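Polyphosphate kinase (Porphyromonas gingivalis, PDB 2O8R) probably catalyses the reversible transfer of the terminal phosphate of ATP onto a growing polyphosphate chain, with magnesium as cofactor. Local coordinates at residues S432-L444 / S615-T629. The protein carries 3 engineered substitutions. Residues are numbered along the deposited sequence; the frame is centred on the assembly and turned at random.
Sequences SMPGLKVHAKTAL and SADWMKRNLYNRIET. With SO4 (sulfate ion), chain F.
His439, the predicted phosphohistidine nucleophile, meets Arg626 and Glu628 where the two phospholipase D-like C-terminal domains face each other, and a short backbone pairing joins the two active-site loops. Val438 and Ile627 form a single bridge: Ile627 N donates to Lys437 O (3.1 Å), while Ile627 O takes both His439 N and Ala440 N. Leu436 CD1 lies alongside Ile627 CD1, 3.8 Å away, and Ala440 CB packs on Thr629 CG2; Val438 and Thr629 lean on helix 484-497.

The imidazole comes off with CG anti to the backbone N (chi1 -171°), which carries the ring over to Glu628. His439 ND1 donates to Glu628 OE1 at 2.8 Å on the syn side of the carboxylate, somewhat out of both planes. Ser615 OG donates to the anti lone pair of the same oxygen, and Arg626 NE makes a salt bridge to Glu628 OE2 (2.8 Å), its hydrogen bond weak in angle. Arg626 then lays its guanidinium on one face of the imidazole, planes 29° apart, with NH1 over the ring centre; Lys441 CE covers the rim of the opposite face.

His439 NE2 is thereby aimed at a sulfate, probably from the crystallisation liquor, and bonds weakly to sulfate O3 (3.2 Å). Lys441 NZ, also bonded to Asn465, adds a weak bond to O3, and His597 and Arg599 also hydrogen-bond to the sulfate. The ND1–carboxylate bond fixes the ring's rotation and presents NE2 to the anion, which may mark where a phosphate would lie, consistent with phosphoryl transfer at that nitrogen.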
loop_
_atom_site.group_PDB
_atom_site.type_symbol
_atom_site.label_atom_id
_atom_site.label_comp_id
_atom_site.label_asym_id
_atom_site.label_seq_id
_atom_site.Cartn_x
_atom_site.Cartn_y
_atom_site.Cartn_z
ATOM N N SER A 432 -18.078 14.385 8.358
ATOM C CA SER A 432 -19.494 14.334 8.656
ATOM C C SER A 432 -19.603 13.714 10.044
ATOM O O SER A 432 -19.422 12.503 10.206
ATOM C CB SER A 432 -20.236 13.439 7.661
ATOM O OG SER A 432 -19.528 13.246 6.449
HETATM N N MSE A 433 -19.855 14.540 11.051
HETATM C CA MSE A 433 -20.181 14.033 12.380
HETATM C C MSE A 433 -21.607 13.468 12.358
HETATM O O MSE A 433 -22.518 14.139 11.874
HETATM C CB MSE A 433 -19.987 15.106 13.464
HETATM C CG MSE A 433 -19.788 16.538 12.970
HETATM SE SE MSE A 433 -21.369 17.320 12.128
HETATM C CE MSE A 433 -20.681 17.649 10.323
ATOM N N PRO A 434 -21.788 12.228 12.870
ATOM C CA PRO A 434 -22.952 11.325 12.818
ATOM C C PRO A 434 -24.333 11.922 12.506
ATOM O O PRO A 434 -24.728 12.934 13.094
ATOM C CB PRO A 434 -22.944 10.702 14.217
ATOM C CG PRO A 434 -21.460 10.713 14.628
ATOM C CD PRO A 434 -20.707 11.593 13.646
ATOM N N GLY A 435 -25.056 11.278 11.591
ATOM C CA GLY A 435 -26.405 11.709 11.218
ATOM C C GLY A 435 -26.597 11.818 9.717
ATOM O O GLY A 435 -27.372 11.069 9.117
ATOM N N LEU A 436 -25.904 12.779 9.117
ATOM C CA LEU A 436 -25.824 12.872 7.670
ATOM C C LEU A 436 -24.380 12.628 7.233
ATOM O O LEU A 436 -23.476 13.368 7.619
ATOM C CB LEU A 436 -26.362 14.222 7.160
ATOM C CG LEU A 436 -25.917 15.565 7.757
ATOM C CD1 LEU A 436 -24.792 16.196 6.941
ATOM C CD2 LEU A 436 -27.097 16.527 7.844
ATOM N N LYS A 437 -24.158 11.558 6.476
ATOM C CA LYS A 437 -22.867 11.370 5.844
ATOM C C LYS A 437 -22.986 11.875 4.413
ATOM O O LYS A 437 -23.982 11.611 3.739
ATOM C CB LYS A 437 -22.381 9.918 5.946
ATOM C CG LYS A 437 -23.338 8.842 5.433
ATOM C CD LYS A 437 -23.031 7.477 6.064
ATOM C CE LYS A 437 -23.443 6.296 5.176
ATOM N NZ LYS A 437 -24.913 6.089 5.065
ATOM N N VAL A 438 -22.001 12.652 3.968
ATOM C CA VAL A 438 -22.099 13.329 2.674
ATOM C C VAL A 438 -21.686 12.399 1.540
ATOM O O VAL A 438 -20.501 12.134 1.316
ATOM C CB VAL A 438 -21.280 14.644 2.639
ATOM C CG1 VAL A 438 -21.333 15.298 1.260
ATOM C CG2 VAL A 438 -21.789 15.605 3.694
ATOM N N HIS A 439 -22.679 11.907 0.820
ATOM C CA HIS A 439 -22.420 11.004 -0.280
ATOM C C HIS A 439 -22.256 11.784 -1.584
ATOM O O HIS A 439 -21.765 11.244 -2.568
ATOM C CB HIS A 439 -23.538 9.967 -0.374
ATOM C CG HIS A 439 -23.260 8.868 -1.343
ATOM N ND1 HIS A 439 -23.830 8.821 -2.595
ATOM C CD2 HIS A 439 -22.460 7.781 -1.252
ATOM C CE1 HIS A 439 -23.401 7.747 -3.231
ATOM N NE2 HIS A 439 -22.571 7.097 -2.438
ATOM N N ALA A 440 -22.656 13.055 -1.569
ATOM C CA ALA A 440 -22.543 13.956 -2.724
ATOM C C ALA A 440 -21.160 13.936 -3.383
ATOM O O ALA A 440 -20.138 13.858 -2.708
ATOM C CB ALA A 440 -22.894 15.364 -2.305
ATOM N N LYS A 441 -21.135 14.000 -4.708
ATOM C CA LYS A 441 -19.881 13.917 -5.454
ATOM C C LYS A 441 -19.651 15.214 -6.243
ATOM O O LYS A 441 -19.819 15.247 -7.463
ATOM C CB LYS A 441 -19.907 12.719 -6.412
ATOM C CG LYS A 441 -20.554 11.433 -5.879
ATOM C CD LYS A 441 -19.579 10.664 -5.021
ATOM C CE LYS A 441 -20.121 9.311 -4.624
ATOM N NZ LYS A 441 -19.196 8.649 -3.668
ATOM N N THR A 442 -19.270 16.279 -5.540
ATOM C CA THR A 442 -19.115 17.593 -6.146
ATOM C C THR A 442 -17.758 18.232 -5.859
ATOM O O THR A 442 -17.179 18.023 -4.796
ATOM C CB THR A 442 -20.195 18.572 -5.645
ATOM O OG1 THR A 442 -20.038 18.755 -4.237
ATOM C CG2 THR A 442 -21.597 18.039 -5.910
ATOM N N ALA A 443 -17.264 19.013 -6.816
ATOM C CA ALA A 443 -16.116 19.893 -6.597
ATOM C C ALA A 443 -16.515 21.321 -6.963
ATOM O O ALA A 443 -17.491 21.540 -7.688
ATOM C CB ALA A 443 -14.926 19.443 -7.414
ATOM N N LEU A 444 -15.767 22.297 -6.462
ATOM C CA LEU A 444 -16.139 23.692 -6.655
ATOM C C LEU A 444 -14.931 24.578 -6.721
ATOM O O LEU A 444 -14.144 24.613 -5.784
ATOM C CB LEU A 444 -17.018 24.178 -5.506
ATOM C CG LEU A 444 -17.500 25.619 -5.601
ATOM C CD1 LEU A 444 -18.446 25.823 -6.787
ATOM C CD2 LEU A 444 -18.175 26.003 -4.314
ATOM N N SER A 615 -26.002 11.527 -7.517
ATOM C CA SER A 615 -25.110 10.787 -6.634
ATOM C C SER A 615 -25.863 9.675 -5.918
ATOM O O SER A 615 -25.257 8.740 -5.412
ATOM C CB SER A 615 -24.485 11.725 -5.600
ATOM O OG SER A 615 -25.453 12.138 -4.655
ATOM N N ALA A 616 -27.187 9.772 -5.890
ATOM C CA ALA A 616 -28.005 8.820 -5.143
ATOM C C ALA A 616 -28.673 7.757 -6.005
ATOM O O ALA A 616 -29.131 8.041 -7.112
ATOM C CB ALA A 616 -29.066 9.563 -4.346
ATOM N N ASP A 617 -28.710 6.532 -5.486
ATOM C CA ASP A 617 -29.692 5.528 -5.889
ATOM C C ASP A 617 -30.917 5.784 -5.033
ATOM O O ASP A 617 -30.852 6.553 -4.088
ATOM C CB ASP A 617 -29.198 4.127 -5.579
ATOM C CG ASP A 617 -27.826 3.865 -6.114
ATOM O OD1 ASP A 617 -27.614 4.083 -7.319
ATOM O OD2 ASP A 617 -26.961 3.433 -5.330
ATOM N N TRP A 618 -32.029 5.134 -5.336
ATOM C CA TRP A 618 -33.221 5.315 -4.521
ATOM C C TRP A 618 -33.372 4.163 -3.536
ATOM O O TRP A 618 -34.216 3.270 -3.701
ATOM C CB TRP A 618 -34.462 5.456 -5.391
ATOM C CG TRP A 618 -34.462 6.651 -6.278
ATOM C CD1 TRP A 618 -33.656 7.750 -6.184
ATOM C CD2 TRP A 618 -35.345 6.893 -7.382
ATOM N NE1 TRP A 618 -33.967 8.647 -7.178
ATOM C CE2 TRP A 618 -35.001 8.144 -7.925
ATOM C CE3 TRP A 618 -36.383 6.167 -7.969
ATOM C CZ2 TRP A 618 -35.667 8.689 -9.018
ATOM C CZ3 TRP A 618 -37.043 6.710 -9.059
ATOM C CH2 TRP A 618 -36.680 7.956 -9.573
HETATM N N MSE A 619 -32.525 4.177 -2.519
HETATM C CA MSE A 619 -32.656 3.250 -1.409
HETATM C C MSE A 619 -33.452 3.956 -0.324
HETATM O O MSE A 619 -33.842 5.109 -0.500
HETATM C CB MSE A 619 -31.283 2.893 -0.871
HETATM C CG MSE A 619 -30.246 2.600 -1.925
HETATM SE SE MSE A 619 -30.530 0.957 -2.933
HETATM C CE MSE A 619 -28.658 0.570 -3.383
ATOM N N LYS A 620 -33.693 3.279 0.797
ATOM C CA LYS A 620 -34.259 3.936 1.977
ATOM C C LYS A 620 -33.231 4.909 2.556
ATOM O O LYS A 620 -33.503 6.102 2.663
ATOM C CB LYS A 620 -34.641 2.899 3.027
ATOM C CG LYS A 620 -35.274 3.460 4.292
ATOM C CD LYS A 620 -36.766 3.154 4.347
ATOM C CE LYS A 620 -37.129 2.378 5.619
ATOM N NZ LYS A 620 -36.505 2.955 6.849
ATOM N N ARG A 621 -32.043 4.397 2.888
ATOM C CA ARG A 621 -30.947 5.211 3.444
ATOM C C ARG A 621 -30.460 6.376 2.557
ATOM O O ARG A 621 -29.981 7.383 3.073
ATOM C CB ARG A 621 -29.760 4.331 3.889
ATOM C CG ARG A 621 -29.800 3.947 5.391
ATOM C CD ARG A 621 -28.503 3.298 5.894
ATOM N NE ARG A 621 -27.459 4.257 6.286
ATOM C CZ ARG A 621 -27.100 4.524 7.544
ATOM N NH1 ARG A 621 -27.700 3.916 8.560
ATOM N NH2 ARG A 621 -26.138 5.402 7.796
ATOM N N ASN A 622 -30.602 6.249 1.240
ATOM C CA ASN A 622 -30.150 7.290 0.315
ATOM C C ASN A 622 -30.982 8.576 0.332
ATOM O O ASN A 622 -30.426 9.668 0.397
ATOM C CB ASN A 622 -30.083 6.740 -1.104
ATOM C CG ASN A 622 -28.941 5.773 -1.302
ATOM O OD1 ASN A 622 -28.373 5.255 -0.342
ATOM N ND2 ASN A 622 -28.599 5.515 -2.555
ATOM N N LEU A 623 -32.306 8.444 0.282
ATOM C CA LEU A 623 -33.193 9.608 0.195
ATOM C C LEU A 623 -33.470 10.285 1.539
ATOM O O LEU A 623 -34.104 11.340 1.573
ATOM C CB LEU A 623 -34.526 9.226 -0.462
ATOM C CG LEU A 623 -34.535 8.494 -1.812
ATOM C CD1 LEU A 623 -35.693 7.517 -1.897
ATOM C CD2 LEU A 623 -34.573 9.456 -2.978
ATOM N N TYR A 624 -33.006 9.686 2.638
ATOM C CA TYR A 624 -33.322 10.196 3.978
ATOM C C TYR A 624 -32.136 10.392 4.929
ATOM O O TYR A 624 -32.075 11.390 5.644
ATOM C CB TYR A 624 -34.393 9.323 4.634
ATOM C CG TYR A 624 -35.675 9.219 3.830
ATOM C CD1 TYR A 624 -36.522 10.316 3.683
ATOM C CD2 TYR A 624 -36.038 8.023 3.216
ATOM C CE1 TYR A 624 -37.699 10.223 2.945
ATOM C CE2 TYR A 624 -37.211 7.917 2.476
ATOM C CZ TYR A 624 -38.038 9.020 2.348
ATOM O OH TYR A 624 -39.201 8.921 1.619
ATOM N N ASN A 625 -31.198 9.450 4.939
ATOM C CA ASN A 625 -30.050 9.510 5.857
ATOM C C ASN A 625 -28.863 10.343 5.372
ATOM O O ASN A 625 -28.265 11.097 6.142
ATOM C CB ASN A 625 -29.563 8.101 6.200
ATOM C CG ASN A 625 -30.622 7.268 6.868
ATOM O OD1 ASN A 625 -31.814 7.436 6.614
ATOM N ND2 ASN A 625 -30.196 6.359 7.734
ATOM N N ARG A 626 -28.518 10.192 4.099
ATOM C CA ARG A 626 -27.356 10.851 3.521
ATOM C C ARG A 626 -27.641 12.255 2.980
ATOM O O ARG A 626 -28.784 12.601 2.676
ATOM C CB ARG A 626 -26.793 9.988 2.382
ATOM C CG ARG A 626 -25.979 8.800 2.843
ATOM C CD ARG A 626 -26.619 7.491 2.471
ATOM N NE ARG A 626 -26.388 7.178 1.063
ATOM C CZ ARG A 626 -25.331 6.515 0.597
ATOM N NH1 ARG A 626 -25.220 6.282 -0.705
ATOM N NH2 ARG A 626 -24.389 6.080 1.423
ATOM N N ILE A 627 -26.597 13.062 2.839
ATOM C CA ILE A 627 -26.715 14.201 1.947
ATOM C C ILE A 627 -26.208 13.832 0.543
ATOM O O ILE A 627 -25.050 13.441 0.351
ATOM C CB ILE A 627 -26.117 15.504 2.538
ATOM C CG1 ILE A 627 -27.195 16.211 3.379
ATOM C CG2 ILE A 627 -25.614 16.440 1.433
ATOM C CD1 ILE A 627 -26.779 17.532 3.968
ATOM N N GLU A 628 -27.122 13.923 -0.420
ATOM C CA GLU A 628 -26.871 13.534 -1.804
ATOM C C GLU A 628 -27.102 14.722 -2.718
ATOM O O GLU A 628 -27.641 15.745 -2.297
ATOM C CB GLU A 628 -27.856 12.436 -2.224
ATOM C CG GLU A 628 -27.917 11.238 -1.303
ATOM C CD GLU A 628 -26.895 10.162 -1.635
ATOM O OE1 GLU A 628 -26.159 10.302 -2.629
ATOM O OE2 GLU A 628 -26.845 9.157 -0.899
ATOM N N THR A 629 -26.718 14.579 -3.979
ATOM C CA THR A 629 -27.054 15.587 -4.980
ATOM C C THR A 629 -27.693 15.012 -6.231
ATOM O O THR A 629 -27.441 13.867 -6.615
ATOM C CB THR A 629 -25.837 16.410 -5.424
ATOM O OG1 THR A 629 -24.776 15.528 -5.837
ATOM C CG2 THR A 629 -25.376 17.308 -4.303
HETATM S S SO4 F . -20.994 4.745 -4.333
HETATM O O1 SO4 F . -20.277 3.902 -5.287
HETATM O O2 SO4 F . -21.853 3.894 -3.495
HETATM O O3 SO4 F . -20.031 5.455 -3.494
HETATM O O4 SO4 F . -21.753 5.762 -5.055
#